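Local coordinates for protein beta-1,3-1,4-glucanase (Caldicellulosiruptor sp. F32, PDB 5H4R) that probably hydrolyses mixed-linkage beta-1,3-1,4-glucans such as lichenan, as a family 5 glycoside hydrolase, at residues A[22-34]-A[383-395]. The protein carries 1 engineered substitution. Residues are numbered along the deposited sequence; the frame is centred on the assembly and turned at random. Where two conformers were deposited one is given.
Sequences RAKIPEIKIASRK and VYPEIVSAMMKYA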
ATOM      1  N   ARG A  22      -3.788  -3.733  28.585  1.00 43.86           N
ATOM      2  CA  ARG A  22      -4.460  -2.433  28.659  1.00 23.17           C
ATOM      3  C   ARG A  22      -5.777  -2.428  27.900  1.00 20.94           C
ATOM      4  O   ARG A  22      -6.579  -1.522  28.031  1.00 26.01           O
ATOM      5  CB  ARG A  22      -3.561  -1.328  28.083  1.00 18.06           C
ATOM      6  CG  ARG A  22      -2.260  -1.149  28.849  1.00 17.20           C
ATOM      7  CD  ARG A  22      -1.426  -0.024  28.285  1.00 15.70           C
ATOM      8  NE  ARG A  22      -1.111  -0.228  26.879  1.00 15.55           N
ATOM      9  CZ  ARG A  22      -0.696   0.724  26.063  1.00 15.30           C
ATOM     10  NH1 ARG A  22      -0.525   1.967  26.511  1.00 18.44           N
ATOM     11  NH2 ARG A  22      -0.482   0.430  24.796  1.00 14.55           N
ATOM     12  N   ALA A  23      -5.957  -3.423  27.052  1.00 18.03           N
ATOM     13  CA  ALA A  23      -7.137  -3.521  26.208  1.00 15.45           C
ATOM     14  C   ALA A  23      -7.513  -4.987  26.113  1.00 21.36           C
ATOM     15  O   ALA A  23      -6.719  -5.879  26.427  1.00 27.57           O
ATOM     16  CB  ALA A  23      -6.896  -2.930  24.818  1.00 21.22           C
ATOM     17  N   LYS A  24      -8.743  -5.232  25.701  1.00 18.26           N
ATOM     18  CA  LYS A  24      -9.270  -6.586  25.582  0.53 21.10           C
ATOM     19  C   LYS A  24      -9.490  -6.882  24.108  1.00 22.50           C
ATOM     20  O   LYS A  24     -10.270  -6.189  23.447  1.00 20.99           O
ATOM     21  CB  LYS A  24     -10.575  -6.739  26.367  0.53 18.45           C
ATOM     22  CG  LYS A  24     -11.204  -8.131  26.279  0.53 26.41           C
ATOM     23  CD  LYS A  24     -12.589  -8.151  26.900  0.53 35.98           C
ATOM     24  CE  LYS A  24     -13.368  -9.397  26.494  0.53 40.96           C
ATOM     25  NZ  LYS A  24     -14.779  -9.360  26.975  0.53 29.30           N
ATOM     26  N   ILE A  25      -8.801  -7.893  23.595  1.00 14.91           N
ATOM     27  CA  ILE A  25      -8.983  -8.268  22.192  1.00 14.02           C
ATOM     28  C   ILE A  25     -10.311  -9.008  22.058  1.00 15.39           C
ATOM     29  O   ILE A  25     -10.548  -9.968  22.802  1.00 15.87           O
ATOM     30  CB  ILE A  25      -7.824  -9.130  21.707  1.00 15.50           C
ATOM     31  CG1 ILE A  25      -6.501  -8.361  21.814  1.00 21.51           C
ATOM     32  CG2 ILE A  25      -8.060  -9.573  20.287  1.00 15.73           C
ATOM     33  CD1 ILE A  25      -5.244  -9.252  21.587  1.00 22.33           C
ATOM     34  N   PRO A  26     -11.177  -8.623  21.127  1.00 14.30           N
ATOM     35  CA  PRO A  26     -12.495  -9.250  21.042  1.00 15.14           C
ATOM     36  C   PRO A  26     -12.442 -10.606  20.355  1.00 15.34           C
ATOM     37  O   PRO A  26     -11.549 -10.901  19.565  1.00 14.72           O
ATOM     38  CB  PRO A  26     -13.307  -8.252  20.208  1.00 14.56           C
ATOM     39  CG  PRO A  26     -12.292  -7.627  19.318  1.00 14.80           C
ATOM     40  CD  PRO A  26     -11.040  -7.510  20.160  1.00 14.00           C
ATOM     41  N   GLU A  27     -13.442 -11.425  20.671  1.00 16.51           N
ATOM     42  CA  GLU A  27     -13.689 -12.662  19.936  1.00 16.89           C
ATOM     43  C   GLU A  27     -14.573 -12.343  18.737  1.00 26.69           C
ATOM     44  O   GLU A  27     -15.771 -12.076  18.897  1.00 25.69           O
ATOM     45  CB  GLU A  27     -14.337 -13.703  20.846  1.00 22.83           C
ATOM     46  CG  GLU A  27     -13.365 -14.350  21.803  1.00 48.64           C
ATOM     47  CD  GLU A  27     -12.341 -15.216  21.086  1.00 44.68           C
ATOM     48  OE1 GLU A  27     -12.681 -15.786  20.027  1.00 60.16           O
ATOM     49  OE2 GLU A  27     -11.198 -15.320  21.578  1.00 44.84           O
ATOM     50  N   ILE A  28     -13.985 -12.384  17.546  1.00 18.35           N
ATOM     51  CA  ILE A  28     -14.660 -11.978  16.313  1.00 21.90           C
ATOM     52  C   ILE A  28     -15.240 -13.227  15.666  1.00 29.76           C
ATOM     53  O   ILE A  28     -14.520 -14.219  15.467  1.00 19.35           O
ATOM     54  CB  ILE A  28     -13.694 -11.279  15.336  1.00 24.57           C
ATOM     55  CG1 ILE A  28     -12.951 -10.079  15.949  1.00 30.14           C
ATOM     56  CG2 ILE A  28     -14.444 -10.860  14.049  1.00 22.79           C
ATOM     57  CD1 ILE A  28     -13.685  -8.795  15.956  1.00 27.86           C
ATOM     58  N   LYS A  29     -16.514 -13.152  15.285  1.00 26.66           N
ATOM     59  CA  LYS A  29     -17.233 -14.237  14.626  1.00 26.36           C
ATOM     60  C   LYS A  29     -17.657 -13.753  13.245  1.00 30.69           C
ATOM     61  O   LYS A  29     -18.703 -13.109  13.098  1.00 26.47           O
ATOM     62  CB  LYS A  29     -18.442 -14.661  15.445  1.00 37.12           C
ATOM     63  CG  LYS A  29     -18.128 -14.937  16.912  1.00 51.33           C
ATOM     64  CD  LYS A  29     -17.078 -16.035  17.076  1.00 51.70           C
ATOM     65  CE  LYS A  29     -16.745 -16.257  18.553  1.00 64.75           C
ATOM     66  NZ  LYS A  29     -15.663 -17.265  18.754  1.00 69.71           N
ATOM     67  N   ILE A  30     -16.840 -14.065  12.243  1.00 28.94           N
ATOM     68  CA  ILE A  30     -17.158 -13.834  10.838  1.00 22.19           C
ATOM     69  C   ILE A  30     -16.898 -15.138  10.091  1.00 19.12           C
ATOM     70  O   ILE A  30     -15.769 -15.645  10.098  1.00 22.23           O
ATOM     71  CB  ILE A  30     -16.323 -12.702  10.225  1.00 21.48           C
ATOM     72  CG1 ILE A  30     -16.549 -11.379  10.974  1.00 15.26           C
ATOM     73  CG2 ILE A  30     -16.681 -12.546   8.743  1.00 18.94           C
ATOM     74  CD1 ILE A  30     -15.637 -10.269  10.548  1.00 19.56           C
ATOM     75  N   ALA A  31     -17.930 -15.672   9.439  1.00 20.19           N
ATOM     76  CA  ALA A  31     -17.776 -16.905   8.683  1.00 25.08           C
ATOM     77  C   ALA A  31     -16.881 -16.700   7.462  1.00 16.55           C
ATOM     78  O   ALA A  31     -16.952 -15.674   6.784  1.00 21.08           O
ATOM     79  CB  ALA A  31     -19.151 -17.418   8.247  1.00 34.44           C
ATOM     80  N   SER A  32     -16.022 -17.680   7.185  1.00 18.38           N
ATOM     81  CA  SER A  32     -15.201 -17.612   5.982  1.00 18.01           C
ATOM     82  C   SER A  32     -16.075 -17.797   4.744  1.00 16.71           C
ATOM     83  O   SER A  32     -17.027 -18.582   4.735  1.00 18.45           O
ATOM     84  CB  SER A  32     -14.094 -18.671   6.002  1.00 33.06           C
ATOM     85  OG  SER A  32     -13.255 -18.558   4.848  1.00 38.60           O
ATOM     86  N   ARG A  33     -15.760 -17.042   3.702  1.00 15.13           N
ATOM     87  CA  ARG A  33     -16.371 -17.218   2.403  1.00 15.61           C
ATOM     88  C   ARG A  33     -15.626 -18.306   1.631  1.00 15.85           C
ATOM     89  O   ARG A  33     -14.522 -18.722   1.997  1.00 17.66           O
ATOM     90  CB  ARG A  33     -16.345 -15.902   1.617  1.00 14.76           C
ATOM     91  CG  ARG A  33     -17.059 -14.712   2.296  1.00 20.31           C
ATOM     92  CD  ARG A  33     -18.537 -14.927   2.485  1.00 24.80           C
ATOM     93  NE  ARG A  33     -19.278 -14.689   1.258  1.00 33.65           N
ATOM     94  CZ  ARG A  33     -19.460 -13.472   0.749  1.00 24.69           C
ATOM     95  NH1 ARG A  33     -18.941 -12.388   1.367  1.00 25.45           N
ATOM     96  NH2 ARG A  33     -20.133 -13.348  -0.377  1.00 29.37           N
ATOM     97  N   LYS A  34     -16.234 -18.767   0.547  1.00 16.61           N
ATOM     98  CA  LYS A  34     -15.531 -19.686  -0.343  1.00 16.86           C
ATOM     99  C   LYS A  34     -14.412 -18.933  -1.033  1.00 18.25           C
ATOM    100  O   LYS A  34     -14.656 -17.900  -1.663  1.00 16.42           O
ATOM    101  CB  LYS A  34     -16.487 -20.285  -1.368  1.00 18.05           C
ATOM    102  CG  LYS A  34     -15.814 -21.234  -2.322  1.00 27.42           C
ATOM    103  CD  LYS A  34     -15.353 -22.509  -1.601  1.00 47.67           C
ATOM    104  CE  LYS A  34     -14.896 -23.593  -2.585  1.00 56.12           C
ATOM    105  NZ  LYS A  34     -13.617 -23.243  -3.275  1.00 56.63           N
ATOM    106  N   VAL A 383       4.803   0.232  20.911  1.00 10.52           N
ATOM    107  CA  VAL A 383       4.021   1.139  21.751  1.00  8.99           C
ATOM    108  C   VAL A 383       2.615   0.593  21.972  1.00  9.66           C
ATOM    109  O   VAL A 383       2.034   0.757  23.056  1.00 11.27           O
ATOM    110  CB  VAL A 383       3.992   2.530  21.101  1.00  9.37           C
ATOM    111  CG1 VAL A 383       3.119   3.471  21.914  1.00 13.61           C
ATOM    112  CG2 VAL A 383       5.397   3.083  21.015  1.00  9.94           C
ATOM    113  N   TYR A 384       2.067  -0.063  20.947  1.00 11.22           N
ATOM    114  CA  TYR A 384       0.702  -0.582  20.955  1.00 10.03           C
ATOM    115  C   TYR A 384       0.733  -2.069  20.629  1.00 11.09           C
ATOM    116  O   TYR A 384       0.225  -2.505  19.596  1.00 12.57           O
ATOM    117  CB  TYR A 384      -0.161   0.182  19.957  1.00 12.05           C
ATOM    118  CG  TYR A 384      -0.273   1.634  20.304  1.00 10.04           C
ATOM    119  CD1 TYR A 384      -0.947   2.020  21.444  1.00 13.09           C
ATOM    120  CD2 TYR A 384       0.281   2.626  19.490  1.00 10.55           C
ATOM    121  CE1 TYR A 384      -1.051   3.334  21.794  1.00 14.53           C
ATOM    122  CE2 TYR A 384       0.193   3.959  19.834  1.00 11.82           C
ATOM    123  CZ  TYR A 384      -0.486   4.315  20.977  1.00 14.38           C
ATOM    124  OH  TYR A 384      -0.624   5.628  21.377  1.00 18.92           O
ATOM    125  N   PRO A 385       1.357  -2.876  21.481  1.00 12.13           N
ATOM    126  CA  PRO A 385       1.372  -4.326  21.225  1.00 12.34           C
ATOM    127  C   PRO A 385      -0.027  -4.924  21.173  1.00 10.85           C
ATOM    128  O   PRO A 385      -0.231  -5.963  20.525  1.00 11.94           O
ATOM    129  CB  PRO A 385       2.187  -4.877  22.397  1.00 12.95           C
ATOM    130  CG  PRO A 385       2.033  -3.857  23.483  1.00 14.29           C
ATOM    131  CD  PRO A 385       1.941  -2.520  22.778  1.00 11.90           C
ATOM    132  N   GLU A 386      -1.000  -4.291  21.827  1.00 10.52           N
ATOM    133  CA  GLU A 386      -2.369  -4.795  21.806  1.00 10.43           C
ATOM    134  C   GLU A 386      -2.961  -4.758  20.401  1.00 10.01           C
ATOM    135  O   GLU A 386      -3.749  -5.638  20.029  1.00 12.26           O
ATOM    136  CB  GLU A 386      -3.235  -3.989  22.754  1.00 12.92           C
ATOM    137  CG  GLU A 386      -2.723  -3.994  24.212  1.00 13.26           C
ATOM    138  CD  GLU A 386      -1.746  -2.865  24.562  1.00 13.84           C
ATOM    139  OE1 GLU A 386      -1.267  -2.112  23.675  1.00 12.09           O
ATOM    140  OE2 GLU A 386      -1.466  -2.746  25.780  1.00 16.02           O
ATOM    141  N   ILE A 387      -2.645  -3.715  19.629  1.00  9.10           N
ATOM    142  CA  ILE A 387      -3.129  -3.627  18.256  1.00 10.69           C
ATOM    143  C   ILE A 387      -2.472  -4.709  17.419  1.00 11.33           C
ATOM    144  O   ILE A 387      -3.121  -5.371  16.607  1.00 10.55           O
ATOM    145  CB  ILE A 387      -2.874  -2.221  17.676  1.00  9.60           C
ATOM    146  CG1 ILE A 387      -3.693  -1.158  18.426  1.00  9.53           C
ATOM    147  CG2 ILE A 387      -3.187  -2.179  16.190  1.00 10.91           C
ATOM    148  CD1 ILE A 387      -3.470   0.302  17.983  1.00 12.06           C
ATOM    149  N   VAL A 388      -1.163  -4.908  17.597  1.00 10.79           N
ATOM    150  CA  VAL A 388      -0.459  -5.944  16.847  1.00 10.15           C
ATOM    151  C   VAL A 388      -1.047  -7.308  17.174  1.00  9.77           C
ATOM    152  O   VAL A 388      -1.390  -8.084  16.278  1.00 11.43           O
ATOM    153  CB  VAL A 388       1.051  -5.889  17.130  1.00 10.96           C
ATOM    154  CG1 VAL A 388       1.766  -7.029  16.429  1.00 12.10           C
ATOM    155  CG2 VAL A 388       1.631  -4.542  16.664  1.00 13.27           C
ATOM    156  N   SER A 389      -1.228  -7.593  18.466  1.00 11.67           N
ATOM    157  CA  SER A 389      -1.763  -8.886  18.875  1.00 12.47           C
ATOM    158  C   SER A 389      -3.175  -9.088  18.354  1.00 11.56           C
ATOM    159  O   SER A 389      -3.564 -10.217  18.011  1.00 13.58           O
ATOM    160  CB  SER A 389      -1.750  -9.001  20.395  1.00 13.48           C
ATOM    161  OG  SER A 389      -0.428  -9.081  20.856  1.00 18.24           O
ATOM    162  N   ALA A 390      -3.959  -8.012  18.314  1.00 11.36           N
ATOM    163  CA  ALA A 390      -5.319  -8.094  17.786  1.00 13.56           C
ATOM    164  C   ALA A 390      -5.308  -8.535  16.330  1.00 12.22           C
ATOM    165  O   ALA A 390      -6.125  -9.371  15.917  1.00 12.97           O
ATOM    166  CB  ALA A 390      -6.018  -6.739  17.926  1.00 13.77           C
ATOM    167  N   MET A 391      -4.380  -7.991  15.543  1.00  9.20           N
ATOM    168  CA  MET A 391      -4.281  -8.370  14.145  1.00 10.43           C
ATOM    169  C   MET A 391      -3.771  -9.791  14.020  1.00  8.72           C
ATOM    170  O   MET A 391      -4.263 -10.562  13.193  1.00  9.70           O
ATOM    171  CB  MET A 391      -3.382  -7.387  13.407  1.00 13.64           C
ATOM    172  CG  MET A 391      -3.972  -5.989  13.407  1.00  9.73           C
ATOM    173  SD  MET A 391      -3.141  -4.890  12.280  1.00 15.50           S
ATOM    174  CE  MET A 391      -1.565  -4.650  13.123  1.00 15.93           C
ATOM    175  N   MET A 392      -2.784 -10.160  14.834  1.00  9.71           N
ATOM    176  CA  MET A 392      -2.171 -11.471  14.654  1.00 10.62           C
ATOM    177  C   MET A 392      -3.143 -12.592  14.977  1.00 12.86           C
ATOM    178  O   MET A 392      -3.018 -13.699  14.429  1.00 13.55           O
ATOM    179  CB  MET A 392      -0.922 -11.575  15.514  1.00  9.26           C
ATOM    180  CG  MET A 392       0.148 -10.630  15.112  1.00 10.73           C
ATOM    181  SD  MET A 392       0.635 -10.869  13.385  1.00 12.88           S
ATOM    182  CE  MET A 392       1.467  -9.299  13.133  1.00 11.99           C
ATOM    183  N   LYS A 393      -4.095 -12.330  15.879  1.00 10.21           N
ATOM    184  CA  LYS A 393      -5.091 -13.326  16.247  1.00 11.70           C
ATOM    185  C   LYS A 393      -5.890 -13.802  15.045  1.00 12.28           C
ATOM    186  O   LYS A 393      -6.282 -14.972  14.993  1.00 14.30           O
ATOM    187  CB  LYS A 393      -6.025 -12.748  17.303  1.00 13.91           C
ATOM    188  CG  LYS A 393      -7.074 -13.719  17.815  1.00 14.36           C
ATOM    189  CD  LYS A 393      -7.856 -13.090  18.970  1.00 21.59           C
ATOM    190  CE  LYS A 393      -8.983 -13.995  19.468  1.00 32.63           C
ATOM    191  NZ  LYS A 393      -8.465 -15.279  19.999  1.00 49.71           N
ATOM    192  N   TYR A 394      -6.122 -12.923  14.066  1.00 11.39           N
ATOM    193  CA  TYR A 394      -7.003 -13.220  12.945  1.00 12.24           C
ATOM    194  C   TYR A 394      -6.318 -13.198  11.584  1.00 12.36           C
ATOM    195  O   TYR A 394      -6.983 -13.447  10.583  1.00 13.32           O
ATOM    196  CB  TYR A 394      -8.193 -12.240  12.935  1.00 13.27           C
ATOM    197  CG  TYR A 394      -9.028 -12.404  14.197  1.00 13.45           C
ATOM    198  CD1 TYR A 394      -9.834 -13.498  14.346  1.00 13.87           C
ATOM    199  CD2 TYR A 394      -8.971 -11.478  15.237  1.00 12.82           C
ATOM    200  CE1 TYR A 394     -10.599 -13.692  15.503  1.00 16.43           C
ATOM    201  CE2 TYR A 394      -9.723 -11.661  16.413  1.00 16.28           C
ATOM    202  CZ  TYR A 394     -10.537 -12.757  16.529  1.00 16.48           C
ATOM    203  OH  TYR A 394     -11.295 -12.984  17.679  1.00 18.32           O
ATOM    204  N   ALA A 395      -5.012 -12.944  11.510  1.00 11.70           N
ATOM    205  CA  ALA A 395      -4.363 -12.772  10.213  1.00 13.00           C
ATOM    206  C   ALA A 395      -4.144 -14.070   9.440  1.00 13.95           C
ATOM    207  O   ALA A 395      -4.163 -14.060   8.197  1.00 14.78           O
ATOM    208  CB  ALA A 395      -3.007 -12.090  10.395  1.00 10.92           C
TER
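Arg-22 grips the carboxylate of Glu-386 side-on with two nitrogens. Arg-22 NE meets OE2 of Glu-386 at 2.8 Å, almost straight at 177°. NH2 of Arg-22 gives a second bond, to Glu-386 OE1, at 2.9 Å. Both oxygens are met on their syn sides. The carboxylate lies at the edge of the guanidinium, but the two planes are turned 33° apart. The Arg-22 chain bends at chi3, and Glu-386 bends at chi2 (90°) to face it. The paired bonds limit rotation of both groups.

Ile-25 lies over the middle of helix 385-395. Ile-25 CD1 touches Ser-389 CB at 3.7 Å. Its CG2 packs on Ala-390 and on CD of Lys-393, whose chain runs past it in the opposite direction.

Near the chain's C-terminus, Tyr-394 bridges two backbone groups through its hydroxyl. Tyr-394 OH donates to Pro-26 O at 2.8 Å, in the carbonyl plane and on a lone pair. Tyr-394 OH also accepts from Ile-28 N at 2.8 Å. Ile-28 CB sits over one ring face in a CH-pi contact, 4.1 Å from the centroid of the Tyr-394 ring. Lys-393 CG lies over the opposite face, offset toward the rim, so the ring is held between the two. Lys-393 NZ reaches Glu-27 OE2 at 3.2 Å, and Lys-29 joins this salt-bridge network through the other carboxylate oxygen.

Helix 336-352 flanks the contact, touching Arg-22, Ala-23 and Ile-387. The contact thus joins an extended N-terminal segment to the C-terminal helix that follows the eighth strand, on the outside of a TIM barrel.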